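Local structure of cupin 2 conserved barrel domain protein (Leptotrichia buccalis, 3RNS) at residues D174-V179 against L221-K226. The protein is of unknown function but belongs to the cupin superfamily, with a conserved beta-barrel domain. Sequence-based numbering, arbitrary orientation.
Sequences DALVTV and LLILVK
Two neighbouring antiparallel strands of the C-terminal cupin barrel meet where Ala175, Leu176 and Val177 run beside Leu222, Ile223 and Leu224. Strand 174-180 lies between 199-203 and 218-225 in its sheet; the segment axes come within 4.6 Å, with N-to-C directions 163° apart, close to antiparallel. Three hydrogen-bonded pairs join them. Leu176 and Ile223 exchange two bonds, Leu176 N giving to Ile223 O at 2.8 Å with the donor tilted from the carbonyl plane; Thr178 and Leu221 also exchange two, but here each donor lies in the plane of the carbonyl it meets. Val225 N meets Asp174 O nearly along the C=O axis (3.1 Å), while the return bond from Asp174 N to Val225 O is weak (3.3 Å, 124°).

On one face, Leu222 holds CG anti to its backbone N (chi1 172°), which lets CD1 lean toward strand 174-179 and touch Val177 CG1 (3.4 Å) and Ala175 CB (3.5 Å), both tighter than usual carbon contact; the Leu222 and Val177 side chains cross obliquely. On the other face, Leu176 and Ile223 lie side by side, Leu176 CD2 4.2 Å from Ile223 CD1, and both touch Ile39 of strand 37-44. The pairing therefore rests on the well-formed backbone bonds of Leu176–Ile223 and Thr178–Leu221 and on hydrocarbon contact on both faces, while Ala175, Val177 and Leu222 bond outward to Leu203, Ala201 and Thr156. The polar side chains also look outside the strand pair: Thr178 OG1 bonds to Ser200 OG on adjacent strand 199-203, and Asp174 OD1 accepts from Ala205 N just past its end.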
loop_
_atom_site.group_PDB
_atom_site.type_symbol
_atom_site.label_atom_id
_atom_site.label_comp_id
_atom_site.label_asym_id
_atom_site.label_seq_id
_atom_site.Cartn_x
_atom_site.Cartn_y
_atom_site.Cartn_z
ATOM N N ASP A 174 0.983 13.547 0.878
ATOM C CA ASP A 174 1.687 12.714 -0.069
ATOM C C ASP A 174 0.907 11.438 -0.236
ATOM O O ASP A 174 0.457 10.861 0.736
ATOM C CB ASP A 174 3.103 12.355 0.409
ATOM C CG ASP A 174 4.004 13.579 0.589
ATOM O OD1 ASP A 174 4.204 14.347 -0.397
ATOM O OD2 ASP A 174 4.502 13.778 1.749
ATOM N N ALA A 175 0.740 11.009 -1.476
ATOM C CA ALA A 175 0.028 9.787 -1.774
ATOM C C ALA A 175 0.991 8.748 -2.312
ATOM O O ALA A 175 1.749 9.018 -3.243
ATOM C CB ALA A 175 -1.005 10.028 -2.817
ATOM N N LEU A 176 0.883 7.550 -1.797
ATOM C CA LEU A 176 1.524 6.399 -2.380
ATOM C C LEU A 176 0.461 5.611 -3.176
ATOM O O LEU A 176 -0.563 5.201 -2.624
ATOM C CB LEU A 176 2.109 5.496 -1.266
ATOM C CG LEU A 176 2.771 4.231 -1.847
ATOM C CD1 LEU A 176 4.156 4.612 -2.477
ATOM C CD2 LEU A 176 2.846 3.152 -0.733
ATOM N N VAL A 177 0.716 5.381 -4.441
ATOM C CA VAL A 177 -0.159 4.547 -5.257
ATOM C C VAL A 177 0.578 3.251 -5.585
ATOM O O VAL A 177 1.821 3.255 -5.783
ATOM C CB VAL A 177 -0.643 5.295 -6.521
ATOM C CG1 VAL A 177 -1.451 6.546 -6.083
ATOM C CG2 VAL A 177 0.527 5.710 -7.451
ATOM N N THR A 178 -0.145 2.153 -5.525
ATOM C CA THR A 178 0.370 0.846 -5.907
ATOM C C THR A 178 -0.601 0.200 -6.899
ATOM O O THR A 178 -1.804 0.086 -6.610
ATOM C CB THR A 178 0.513 -0.107 -4.686
ATOM O OG1 THR A 178 1.284 0.545 -3.649
ATOM C CG2 THR A 178 1.272 -1.392 -5.073
ATOM N N VAL A 179 -0.068 -0.293 -8.020
ATOM C CA VAL A 179 -0.906 -0.841 -9.038
ATOM C C VAL A 179 -1.068 -2.304 -8.755
ATOM O O VAL A 179 -0.080 -3.029 -8.677
ATOM C CB VAL A 179 -0.352 -0.596 -10.435
ATOM C CG1 VAL A 179 -1.136 -1.412 -11.517
ATOM C CG2 VAL A 179 -0.398 0.940 -10.734
ATOM N N LEU A 221 -4.382 0.787 -5.391
ATOM C CA LEU A 221 -4.582 1.196 -4.037
ATOM C C LEU A 221 -3.907 2.551 -3.831
ATOM O O LEU A 221 -2.716 2.753 -4.185
ATOM C CB LEU A 221 -3.954 0.174 -3.081
ATOM C CG LEU A 221 -3.763 0.516 -1.582
ATOM C CD1 LEU A 221 -5.128 0.660 -0.830
ATOM C CD2 LEU A 221 -2.802 -0.541 -0.940
ATOM N N LEU A 222 -4.632 3.452 -3.203
ATOM C CA LEU A 222 -4.141 4.798 -2.876
ATOM C C LEU A 222 -4.058 4.948 -1.371
ATOM O O LEU A 222 -5.059 4.726 -0.653
ATOM C CB LEU A 222 -5.099 5.868 -3.431
ATOM C CG LEU A 222 -4.809 7.345 -3.001
ATOM C CD1 LEU A 222 -3.548 7.842 -3.710
ATOM C CD2 LEU A 222 -5.980 8.302 -3.252
ATOM N N ILE A 223 -2.877 5.342 -0.882
ATOM C CA ILE A 223 -2.680 5.582 0.537
ATOM C C ILE A 223 -2.214 7.015 0.608
ATOM O O ILE A 223 -1.076 7.343 0.181
ATOM C CB ILE A 223 -1.625 4.636 1.195
ATOM C CG1 ILE A 223 -1.967 3.132 1.019
ATOM C CG2 ILE A 223 -1.477 4.945 2.737
ATOM C CD1 ILE A 223 -0.722 2.224 1.190
ATOM N N LEU A 224 -3.071 7.860 1.167
ATOM C CA LEU A 224 -2.776 9.269 1.381
ATOM C C LEU A 224 -2.516 9.541 2.863
ATOM O O LEU A 224 -3.388 9.280 3.704
ATOM C CB LEU A 224 -3.941 10.114 0.897
ATOM C CG LEU A 224 -3.955 11.615 1.178
ATOM C CD1 LEU A 224 -2.757 12.245 0.475
ATOM C CD2 LEU A 224 -5.334 12.256 0.714
ATOM N N VAL A 225 -1.318 10.043 3.168
ATOM C CA VAL A 225 -0.956 10.433 4.530
ATOM C C VAL A 225 -0.902 11.964 4.628
ATOM O O VAL A 225 -0.192 12.614 3.868
ATOM C CB VAL A 225 0.375 9.801 5.033
ATOM C CG1 VAL A 225 0.337 8.258 4.964
ATOM C CG2 VAL A 225 1.552 10.310 4.245
ATOM N N LYS A 226 -1.667 12.500 5.584
ATOM C CA LYS A 226 -2.006 13.951 5.702
ATOM C C LYS A 226 -1.501 14.478 7.035
ATOM O O LYS A 226 -1.481 13.679 7.981
ATOM C CB LYS A 226 -3.541 14.179 5.701
ATOM C CG LYS A 226 -4.282 13.850 4.419
ATOM C CD LYS A 226 -5.718 14.414 4.427
ATOM C CE LYS A 226 -6.771 13.356 4.808
ATOM N NZ LYS A 226 -8.170 13.891 4.691
#